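Local structure of CD1-2 antigen (Gallus gallus, 3DBX) at residues T27-M32 / H46-N51; V38-L43 / P55-I60; I81-E86 / K146-T151. The protein probably presents lipid antigens at the cell surface, as other members of the MHC class I-like CD1 family do. All blocks are in the same frame, centred on the assembly; numbering follows the deposited sequence.

Contact 1 of 3, residues T27-M32 / H46-N51; sequences TELTGM and HTWNLN. With NAG (2-acetamido-2-deoxy-beta-D-glucopyranose), chain D.
The methyl CD1 of Leu29 sits over one face of the Trp48 indole, a CH-pi contact 3.3 Å from the centroid of the five-membered ring and only 7° off its normal. The two side chains cross at about a right angle, so a single methyl does most of the touching, nearest to Trp48 NE1 and CE2. CB of Thr27 stands 4.3 Å from Trp48 CZ2, a looser and oblique contact. Trp48 suits this place because its broad ring reaches back to the strand: with CG anti to the carbonyl carbon (chi1 -59°), the ring comes close although its CB bond points elsewhere.

Polar links are few. One water accepts from Leu29 N at 2.8 Å and, weakly, from Trp48 NE1, lying in the indole plane at its edge. The hydroxyl of Thr27 is hydrogen-bonded to His85 of helix 77-89. Asn51 carries an N-linked sugar: its ND2 is joined at 1.5 Å to C1 of N-acetylglucosamine, which Asp44 hydrogen-bonds.

Strand 27-35 lies in the antiparallel floor of the MHC class I-like platform, between strands 12-21 and 38-43, and Ile81 of helix 77-89, lying over it, packs against Thr27, Leu29 and Trp48.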
loop_
_atom_site.group_PDB
_atom_site.type_symbol
_atom_site.label_atom_id
_atom_site.label_comp_id
_atom_site.label_asym_id
_atom_site.label_seq_id
_atom_site.Cartn_x
_atom_site.Cartn_y
_atom_site.Cartn_z
ATOM N N THR A 27 1.558 24.266 1.352
ATOM C CA THR A 27 1.184 22.932 1.773
ATOM C C THR A 27 0.867 22.136 0.526
ATOM O O THR A 27 0.163 22.617 -0.372
ATOM C CB THR A 27 -0.068 22.914 2.695
ATOM O OG1 THR A 27 0.017 23.962 3.664
ATOM C CG2 THR A 27 -0.175 21.581 3.415
ATOM N N GLU A 28 1.377 20.911 0.481
ATOM C CA GLU A 28 0.985 19.965 -0.526
ATOM C C GLU A 28 0.291 18.825 0.206
ATOM O O GLU A 28 0.797 18.283 1.190
ATOM C CB GLU A 28 2.204 19.476 -1.312
ATOM N N LEU A 29 -0.888 18.452 -0.250
ATOM C CA LEU A 29 -1.590 17.387 0.465
ATOM C C LEU A 29 -1.801 16.151 -0.374
ATOM O O LEU A 29 -2.021 16.234 -1.577
ATOM C CB LEU A 29 -2.947 17.865 0.976
ATOM C CG LEU A 29 -3.090 19.005 1.994
ATOM C CD1 LEU A 29 -4.570 19.334 2.102
ATOM C CD2 LEU A 29 -2.559 18.599 3.350
ATOM N N THR A 30 -1.759 15.004 0.287
ATOM C CA THR A 30 -2.321 13.776 -0.270
ATOM C C THR A 30 -3.126 13.111 0.828
ATOM O O THR A 30 -2.844 13.292 2.016
ATOM C CB THR A 30 -1.216 12.787 -0.758
ATOM O OG1 THR A 30 -0.375 12.438 0.345
ATOM C CG2 THR A 30 -0.362 13.426 -1.839
ATOM N N GLY A 31 -4.145 12.365 0.437
ATOM C CA GLY A 31 -4.898 11.587 1.408
ATOM C C GLY A 31 -5.811 10.597 0.719
ATOM O O GLY A 31 -6.306 10.832 -0.403
ATOM N N MET A 32 -6.016 9.480 1.392
ATOM C CA MET A 32 -6.861 8.394 0.868
ATOM C C MET A 32 -7.696 7.785 1.959
ATOM O O MET A 32 -7.233 7.664 3.076
ATOM C CB MET A 32 -5.982 7.294 0.304
ATOM C CG MET A 32 -6.793 6.280 -0.501
ATOM S SD MET A 32 -5.688 5.068 -1.152
ATOM C CE MET A 32 -4.546 6.087 -2.060
ATOM N N HIS A 46 -4.901 19.487 -5.612
ATOM C CA HIS A 46 -5.019 20.816 -6.181
ATOM C C HIS A 46 -6.177 21.602 -5.581
ATOM O O HIS A 46 -6.071 22.806 -5.420
ATOM C CB HIS A 46 -5.152 20.732 -7.709
ATOM C CG HIS A 46 -4.044 19.966 -8.371
ATOM N ND1 HIS A 46 -2.875 20.564 -8.803
ATOM C CD2 HIS A 46 -3.926 18.650 -8.672
ATOM C CE1 HIS A 46 -2.087 19.648 -9.341
ATOM N NE2 HIS A 46 -2.700 18.478 -9.272
ATOM N N THR A 47 -7.261 20.907 -5.237
ATOM C CA THR A 47 -8.514 21.532 -4.803
ATOM C C THR A 47 -8.859 21.273 -3.332
ATOM O O THR A 47 -9.675 21.987 -2.750
ATOM C CB THR A 47 -9.699 21.011 -5.642
ATOM O OG1 THR A 47 -9.856 19.600 -5.434
ATOM C CG2 THR A 47 -9.494 21.291 -7.136
ATOM N N TRP A 48 -8.242 20.236 -2.762
ATOM C CA TRP A 48 -8.506 19.709 -1.401
ATOM C C TRP A 48 -9.918 19.189 -1.170
ATOM O O TRP A 48 -10.358 19.034 -0.022
ATOM C CB TRP A 48 -8.152 20.692 -0.286
ATOM C CG TRP A 48 -6.730 21.150 -0.228
ATOM C CD1 TRP A 48 -5.672 20.698 -0.968
ATOM C CD2 TRP A 48 -6.211 22.142 0.654
ATOM N NE1 TRP A 48 -4.528 21.372 -0.610
ATOM C CE2 TRP A 48 -4.833 22.263 0.384
ATOM C CE3 TRP A 48 -6.783 22.948 1.647
ATOM C CZ2 TRP A 48 -4.015 23.159 1.073
ATOM C CZ3 TRP A 48 -5.973 23.843 2.327
ATOM C CH2 TRP A 48 -4.604 23.941 2.036
ATOM N N ASN A 49 -10.634 18.923 -2.253
ATOM C CA ASN A 49 -11.918 18.267 -2.128
ATOM C C ASN A 49 -11.706 16.742 -2.150
ATOM O O ASN A 49 -10.681 16.258 -2.652
ATOM C CB ASN A 49 -12.905 18.774 -3.195
ATOM C CG ASN A 49 -13.204 20.295 -3.059
ATOM O OD1 ASN A 49 -13.607 20.783 -1.989
ATOM N ND2 ASN A 49 -13.012 21.038 -4.157
ATOM N N LEU A 50 -12.648 16.005 -1.569
ATOM C CA LEU A 50 -12.596 14.550 -1.559
ATOM C C LEU A 50 -13.234 13.992 -2.822
ATOM O O LEU A 50 -14.449 14.076 -2.991
ATOM C CB LEU A 50 -13.274 13.995 -0.297
ATOM C CG LEU A 50 -12.303 14.021 0.888
ATOM C CD1 LEU A 50 -13.009 14.189 2.212
ATOM C CD2 LEU A 50 -11.418 12.790 0.911
ATOM N N ASN A 51 -12.401 13.482 -3.729
ATOM C CA ASN A 51 -12.876 12.746 -4.897
ATOM C C ASN A 51 -13.436 11.404 -4.426
ATOM O O ASN A 51 -12.828 10.740 -3.600
ATOM C CB ASN A 51 -11.742 12.501 -5.909
ATOM C CG ASN A 51 -11.506 13.675 -6.849
ATOM O OD1 ASN A 51 -11.788 14.832 -6.504
ATOM N ND2 ASN A 51 -10.958 13.364 -8.063
HETATM C C1 NAG D . -10.424 14.399 -8.951
HETATM C C2 NAG D . -9.110 13.918 -9.619
HETATM C C3 NAG D . -8.637 14.877 -10.721
HETATM C C4 NAG D . -9.745 15.130 -11.752
HETATM C C5 NAG D . -11.042 15.554 -11.042
HETATM C C6 NAG D . -12.216 15.523 -12.019
HETATM C C7 NAG D . -7.826 12.698 -7.859
HETATM C C8 NAG D . -6.429 12.505 -7.337
HETATM N N2 NAG D . -8.007 13.748 -8.682
HETATM O O3 NAG D . -7.467 14.364 -11.339
HETATM O O4 NAG D . -9.338 16.084 -12.725
HETATM O O5 NAG D . -11.393 14.701 -9.954
HETATM O O6 NAG D . -13.245 16.397 -11.605
HETATM O O7 NAG D . -8.720 11.922 -7.521
HETATM O O HOH W 1 -1.760 20.116 -2.289
#

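Contact 2 of 3, residues V38-L43 / P55-I60; sequences VPIMVL and PWVQEI
Val38 turns its CB toward segment 55-60, and CG1 lies near the indole plane of Trp56 at its edge, 4.3 Å from Trp56 CZ2. It is a light touch.

Ile40 does more, because its two branches part. CG1 lies anti to the carbonyl carbon (chi1 -70°) and carries CD1 out to the six-membered ring of Trp56, 3.4 Å from CH2, the two side chains meeting at about a right angle. CG2, on the other branch, fits against both methyls of Val57, 3.7 Å from Val57 CG1. A beta-branched residue suits this place, since its branches diverge, CD1 reaching the indole and also Val57 CG2 while CG2 stays with the Val57 methyls. Val57 in turn lays CG2 over a face of its neighbour's indole, 3.5 Å above the plane, which probably helps to hold the ring that receives Ile40. The indole nitrogen of Trp56 has a weak hydrogen bond to Asp184, while Leu177 of helix 156-180 touches its side chain.

Met41 follows, and together with Ile40 it faces Ala33 on strand 27-35, a classic beta bulge. Beyond it the strand runs on between strands 27-35 and 50-52.

The whole is an apolar, buried join between a bulged strand of the floor and the segment leading toward the first helix, within the MHC class I-like platform of an antiparallel sheet topped by helices.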
loop_
_atom_site.group_PDB
_atom_site.type_symbol
_atom_site.label_atom_id
_atom_site.label_comp_id
_atom_site.label_asym_id
_atom_site.label_seq_id
_atom_site.Cartn_x
_atom_site.Cartn_y
_atom_site.Cartn_z
ATOM N N VAL A 38 -9.886 -1.275 -1.034
ATOM C CA VAL A 38 -10.596 -0.547 -2.076
ATOM C C VAL A 38 -10.553 0.917 -1.674
ATOM O O VAL A 38 -11.060 1.252 -0.599
ATOM C CB VAL A 38 -12.082 -0.968 -2.109
ATOM C CG1 VAL A 38 -12.855 -0.140 -3.162
ATOM C CG2 VAL A 38 -12.198 -2.484 -2.371
ATOM N N PRO A 39 -9.927 1.768 -2.508
ATOM C CA PRO A 39 -9.938 3.223 -2.345
ATOM C C PRO A 39 -11.365 3.741 -2.496
ATOM O O PRO A 39 -12.017 3.457 -3.498
ATOM C CB PRO A 39 -9.086 3.692 -3.511
ATOM C CG PRO A 39 -8.182 2.499 -3.820
ATOM C CD PRO A 39 -9.136 1.368 -3.693
ATOM N N ILE A 40 -11.863 4.445 -1.482
ATOM C CA ILE A 40 -13.254 4.945 -1.444
ATOM C C ILE A 40 -13.267 6.420 -1.850
ATOM O O ILE A 40 -14.148 6.869 -2.597
ATOM C CB ILE A 40 -13.881 4.748 -0.002
ATOM C CG1 ILE A 40 -14.112 3.277 0.279
ATOM C CG2 ILE A 40 -15.193 5.444 0.147
ATOM C CD1 ILE A 40 -14.620 2.519 -0.909
ATOM N N MET A 41 -12.273 7.152 -1.340
ATOM C CA MET A 41 -12.158 8.594 -1.514
ATOM C C MET A 41 -10.687 8.927 -1.623
ATOM O O MET A 41 -9.856 8.299 -0.967
ATOM C CB MET A 41 -12.746 9.341 -0.311
ATOM C CG MET A 41 -14.245 9.416 -0.312
ATOM S SD MET A 41 -14.978 10.376 1.031
ATOM C CE MET A 41 -14.430 9.449 2.470
ATOM N N VAL A 42 -10.360 9.889 -2.462
ATOM C CA VAL A 42 -8.985 10.355 -2.539
ATOM C C VAL A 42 -9.006 11.879 -2.497
ATOM O O VAL A 42 -9.833 12.521 -3.141
ATOM C CB VAL A 42 -8.270 9.765 -3.800
ATOM C CG1 VAL A 42 -7.113 10.613 -4.291
ATOM C CG2 VAL A 42 -7.759 8.357 -3.484
ATOM N N LEU A 43 -8.117 12.464 -1.711
ATOM C CA LEU A 43 -8.087 13.903 -1.616
ATOM C C LEU A 43 -7.451 14.447 -2.901
ATOM O O LEU A 43 -6.405 13.947 -3.324
ATOM C CB LEU A 43 -7.306 14.313 -0.360
ATOM C CG LEU A 43 -7.214 15.810 -0.037
ATOM C CD1 LEU A 43 -8.518 16.265 0.532
ATOM C CD2 LEU A 43 -6.069 16.138 0.940
ATOM N N PRO A 55 -18.512 4.232 -8.246
ATOM C CA PRO A 55 -19.874 4.668 -8.565
ATOM C C PRO A 55 -20.911 4.309 -7.491
ATOM O O PRO A 55 -21.945 4.982 -7.407
ATOM C CB PRO A 55 -20.178 3.957 -9.901
ATOM C CG PRO A 55 -18.841 3.557 -10.449
ATOM C CD PRO A 55 -18.033 3.231 -9.221
ATOM N N TRP A 56 -20.632 3.280 -6.684
ATOM C CA TRP A 56 -21.486 2.886 -5.540
ATOM C C TRP A 56 -21.239 3.700 -4.243
ATOM O O TRP A 56 -21.982 3.546 -3.275
ATOM C CB TRP A 56 -21.361 1.367 -5.254
ATOM C CG TRP A 56 -19.941 0.891 -4.913
ATOM C CD1 TRP A 56 -19.037 0.345 -5.771
ATOM C CD2 TRP A 56 -19.295 0.934 -3.633
ATOM N NE1 TRP A 56 -17.861 0.057 -5.115
ATOM C CE2 TRP A 56 -17.991 0.420 -3.804
ATOM C CE3 TRP A 56 -19.687 1.365 -2.365
ATOM C CZ2 TRP A 56 -17.089 0.315 -2.756
ATOM C CZ3 TRP A 56 -18.788 1.275 -1.333
ATOM C CH2 TRP A 56 -17.507 0.747 -1.528
ATOM N N VAL A 57 -20.202 4.548 -4.221
ATOM C CA VAL A 57 -19.817 5.321 -3.021
ATOM C C VAL A 57 -20.570 6.669 -2.768
ATOM O O VAL A 57 -20.702 7.105 -1.608
ATOM C CB VAL A 57 -18.266 5.576 -3.002
ATOM C CG1 VAL A 57 -17.875 6.672 -2.012
ATOM C CG2 VAL A 57 -17.493 4.308 -2.673
ATOM N N GLN A 58 -21.076 7.300 -3.835
ATOM C CA GLN A 58 -21.440 8.736 -3.830
ATOM C C GLN A 58 -22.667 9.146 -2.996
ATOM O O GLN A 58 -22.532 9.869 -1.997
ATOM C CB GLN A 58 -21.596 9.246 -5.280
ATOM C CG GLN A 58 -21.255 10.722 -5.496
ATOM C CD GLN A 58 -22.372 11.661 -5.077
ATOM O OE1 GLN A 58 -23.485 11.624 -5.621
ATOM N NE2 GLN A 58 -22.078 12.519 -4.107
ATOM N N GLU A 59 -23.851 8.706 -3.434
ATOM C CA GLU A 59 -25.131 9.126 -2.847
ATOM C C GLU A 59 -25.477 8.342 -1.574
ATOM O O GLU A 59 -26.649 8.063 -1.297
ATOM C CB GLU A 59 -26.264 8.991 -3.879
ATOM N N ILE A 60 -24.446 7.983 -0.811
ATOM C CA ILE A 60 -24.630 7.216 0.416
ATOM C C ILE A 60 -24.187 8.056 1.618
ATOM O O ILE A 60 -24.999 8.335 2.503
ATOM C CB ILE A 60 -23.951 5.819 0.343
ATOM C CG1 ILE A 60 -24.538 5.004 -0.823
ATOM C CG2 ILE A 60 -24.153 5.033 1.649
ATOM C CD1 ILE A 60 -24.067 5.425 -2.217
#

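Contact 3 of 3, residues I81-E86 / K146-T151; sequences IRFMHE and KVMSNT. With PLM (palmitic acid), chain F.
Phe83 and Met148 meet across the two helices, CE2 of the ring lying 3.8 Å from Met148 CG. On the other side of the ring tip, CG2 of Thr151 comes to the edge in the ring plane, 3.8 Å from Phe83 CE1, so the phenyl is met at its rim by a methylene and a methyl. The palmitic acid also touches Phe83 directly, its C7 lying obliquely to the ring, 3.6 Å from CG. On the side of the sheet, Met84 SD approaches Met148 CE at 3.6 Å, the two thioether chains crossing at about a right angle. Flexible methionines suit such a place: both bend, Met84 at chi2 (-50°) and Met148 at chi3 (-65°), to bring their ends together.

The lipid's carboxylate O1 is over a face of the Arg82 guanidinium, 2.9 Å from NH1, where their charges would probably favour each other.

Farther back, Thr151 OG1 hydrogen-bonds to Val147 O at 2.7 Å from above the carbonyl plane, Thr151 N reaching the same oxygen from the other face; this holds the hydroxyl against its own helix while the methyl turns to Phe83.

The axes of the two segments, of helices 77-89 and 143-154, stay 11.6 Å apart with their directions 137° apart, so side chains alone bridge them. As in the CD1 groove, they lie over the sheet: Leu19 and Leu21 of strand 12-21 touch Met84, and Leu126 and Val127 of strand 124-130 touch Met148.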
loop_
_atom_site.group_PDB
_atom_site.type_symbol
_atom_site.label_atom_id
_atom_site.label_comp_id
_atom_site.label_asym_id
_atom_site.label_seq_id
_atom_site.Cartn_x
_atom_site.Cartn_y
_atom_site.Cartn_z
ATOM N N ILE A 81 -4.115 21.177 8.846
ATOM C CA ILE A 81 -3.039 21.898 8.170
ATOM C C ILE A 81 -2.553 23.065 9.026
ATOM O O ILE A 81 -1.361 23.197 9.262
ATOM C CB ILE A 81 -3.487 22.421 6.792
ATOM C CG1 ILE A 81 -3.656 21.271 5.817
ATOM C CG2 ILE A 81 -2.496 23.479 6.239
ATOM C CD1 ILE A 81 -4.710 21.549 4.805
ATOM N N ARG A 82 -3.473 23.899 9.503
ATOM C CA ARG A 82 -3.100 25.018 10.354
ATOM C C ARG A 82 -2.548 24.571 11.709
ATOM O O ARG A 82 -1.616 25.173 12.216
ATOM C CB ARG A 82 -4.259 26.004 10.527
ATOM C CG ARG A 82 -3.828 27.337 11.135
ATOM C CD ARG A 82 -4.834 28.468 10.874
ATOM N NE ARG A 82 -6.208 27.981 10.969
ATOM C CZ ARG A 82 -6.872 27.845 12.114
ATOM N NH1 ARG A 82 -6.282 28.169 13.270
ATOM N NH2 ARG A 82 -8.124 27.386 12.100
ATOM N N PHE A 83 -3.097 23.506 12.280
ATOM C CA PHE A 83 -2.535 22.938 13.501
ATOM C C PHE A 83 -1.096 22.450 13.300
ATOM O O PHE A 83 -0.271 22.580 14.207
ATOM C CB PHE A 83 -3.388 21.777 14.005
ATOM C CG PHE A 83 -2.904 21.196 15.304
ATOM C CD1 PHE A 83 -3.062 21.900 16.500
ATOM C CD2 PHE A 83 -2.283 19.948 15.333
ATOM C CE1 PHE A 83 -2.612 21.366 17.704
ATOM C CE2 PHE A 83 -1.822 19.407 16.533
ATOM C CZ PHE A 83 -1.989 20.113 17.717
ATOM N N MET A 84 -0.799 21.883 12.128
ATOM C CA MET A 84 0.565 21.395 11.854
ATOM C C MET A 84 1.558 22.533 11.605
ATOM O O MET A 84 2.666 22.507 12.143
ATOM C CB MET A 84 0.582 20.374 10.725
ATOM C CG MET A 84 -0.184 19.054 11.016
ATOM S SD MET A 84 0.209 18.237 12.589
ATOM C CE MET A 84 -0.987 16.902 12.568
ATOM N N HIS A 85 1.160 23.537 10.822
ATOM C CA HIS A 85 1.958 24.770 10.674
ATOM C C HIS A 85 2.246 25.437 12.016
ATOM O O HIS A 85 3.327 25.982 12.212
ATOM C CB HIS A 85 1.281 25.781 9.739
ATOM C CG HIS A 85 1.549 25.547 8.283
ATOM N ND1 HIS A 85 2.722 25.932 7.669
ATOM C CD2 HIS A 85 0.792 24.974 7.318
ATOM C CE1 HIS A 85 2.679 25.603 6.390
ATOM N NE2 HIS A 85 1.516 25.021 6.151
ATOM N N GLU A 86 1.276 25.391 12.927
ATOM C CA GLU A 86 1.392 26.006 14.250
ATOM C C GLU A 86 2.373 25.300 15.182
ATOM O O GLU A 86 3.082 25.952 15.949
ATOM C CB GLU A 86 0.032 26.056 14.952
ATOM C CG GLU A 86 -1.126 26.663 14.163
ATOM C CD GLU A 86 -0.782 27.967 13.465
ATOM O OE1 GLU A 86 -0.637 29.000 14.163
ATOM O OE2 GLU A 86 -0.683 27.953 12.214
ATOM N N LYS A 146 6.079 16.661 22.809
ATOM C CA LYS A 146 5.515 17.111 24.085
ATOM C C LYS A 146 4.449 18.191 23.873
ATOM O O LYS A 146 3.417 18.186 24.543
ATOM C CB LYS A 146 6.636 17.619 25.011
ATOM C CG LYS A 146 6.187 18.129 26.376
ATOM C CD LYS A 146 7.360 18.720 27.159
ATOM C CE LYS A 146 6.891 19.477 28.404
ATOM N NZ LYS A 146 8.006 20.185 29.089
ATOM N N VAL A 147 4.713 19.105 22.935
ATOM C CA VAL A 147 3.827 20.227 22.626
ATOM C C VAL A 147 2.529 19.749 21.949
ATOM O O VAL A 147 1.432 20.110 22.385
ATOM C CB VAL A 147 4.553 21.290 21.748
ATOM C CG1 VAL A 147 3.568 22.293 21.172
ATOM C CG2 VAL A 147 5.641 22.015 22.550
ATOM N N MET A 148 2.657 18.932 20.904
ATOM C CA MET A 148 1.504 18.425 20.169
ATOM C C MET A 148 0.593 17.553 21.028
ATOM O O MET A 148 -0.688 17.642 20.883
ATOM C CB MET A 148 1.960 17.635 18.940
ATOM C CG MET A 148 0.802 17.108 18.104
ATOM S SD MET A 148 1.348 16.586 16.476
ATOM C CE MET A 148 1.871 18.176 15.806
ATOM N N SER A 149 1.253 16.698 21.903
ATOM C CA SER A 149 0.520 15.781 22.775
ATOM C C SER A 149 -0.267 16.533 23.857
ATOM O O SER A 149 -1.378 16.127 24.207
ATOM C CB SER A 149 1.489 14.792 23.430
ATOM O OG SER A 149 0.800 13.785 24.152
ATOM N N ASN A 150 0.311 17.625 24.367
ATOM C CA ASN A 150 -0.297 18.413 25.453
ATOM C C ASN A 150 -1.465 19.288 24.989
ATOM O O ASN A 150 -2.562 19.381 25.718
ATOM C CB ASN A 150 0.762 19.281 26.154
ATOM C CG ASN A 150 1.618 18.488 27.128
ATOM O OD1 ASN A 150 1.205 17.265 27.510
ATOM N ND2 ASN A 150 2.839 19.171 27.538
ATOM N N THR A 151 -1.199 19.948 23.781
ATOM C CA THR A 151 -2.233 20.773 23.147
ATOM C C THR A 151 -3.455 19.930 22.784
ATOM O O THR A 151 -4.593 20.349 22.998
ATOM C CB THR A 151 -1.684 21.470 21.868
ATOM O OG1 THR A 151 -0.425 22.110 22.161
ATOM C CG2 THR A 151 -2.659 22.521 21.352
HETATM C C1 PLM F . -5.638 25.295 15.504
HETATM O O1 PLM F . -5.578 25.573 14.279
HETATM O O2 PLM F . -4.789 25.805 16.271
HETATM C C2 PLM F . -6.704 24.367 16.061
HETATM C C3 PLM F . -7.249 23.434 14.976
HETATM C C4 PLM F . -8.182 22.367 15.545
HETATM C C5 PLM F . -7.437 21.082 15.916
HETATM C C6 PLM F . -7.243 20.123 14.739
HETATM C C7 PLM F . -5.925 19.357 14.835
HETATM C C8 PLM F . -6.139 17.914 15.255
HETATM C C9 PLM F . -5.163 16.984 14.539
HETATM C CA PLM F . -5.475 15.542 14.926
HETATM C CB PLM F . -5.311 14.574 13.762
HETATM C CC PLM F . -6.624 14.302 13.037
HETATM C CD PLM F . -7.302 13.031 13.533
HETATM C CE PLM F . -8.763 13.068 13.137
HETATM C CF PLM F . -9.199 11.767 12.475
HETATM C CG PLM F . -10.263 12.034 11.417
#

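All three contacts belong to the MHC class I-like platform and are chiefly apolar, with no direct hydrogen bond across any of them. Contacts 2 and 3 are buried, whereas contact 1 is partly buried and carries a glycan on its turn-and-strand segment. Contacts 1 and 2 share the sheet: strand 38-43 lies between strands 27-35 and 50-52, paired through Gly31 with Leu43 and Asn51 with Val42. Contact 3 instead joins helices, and meets contact 1 through Ile81 and the His85 to Thr27 hydrogen bond; it does not touch contact 2. Tryptophan serves both sheet contacts, by a ring face in one and by CH2 and CZ2 of the six-membered ring in the other, while contact 3 relies on methionines and a phenylalanine beside the lipid.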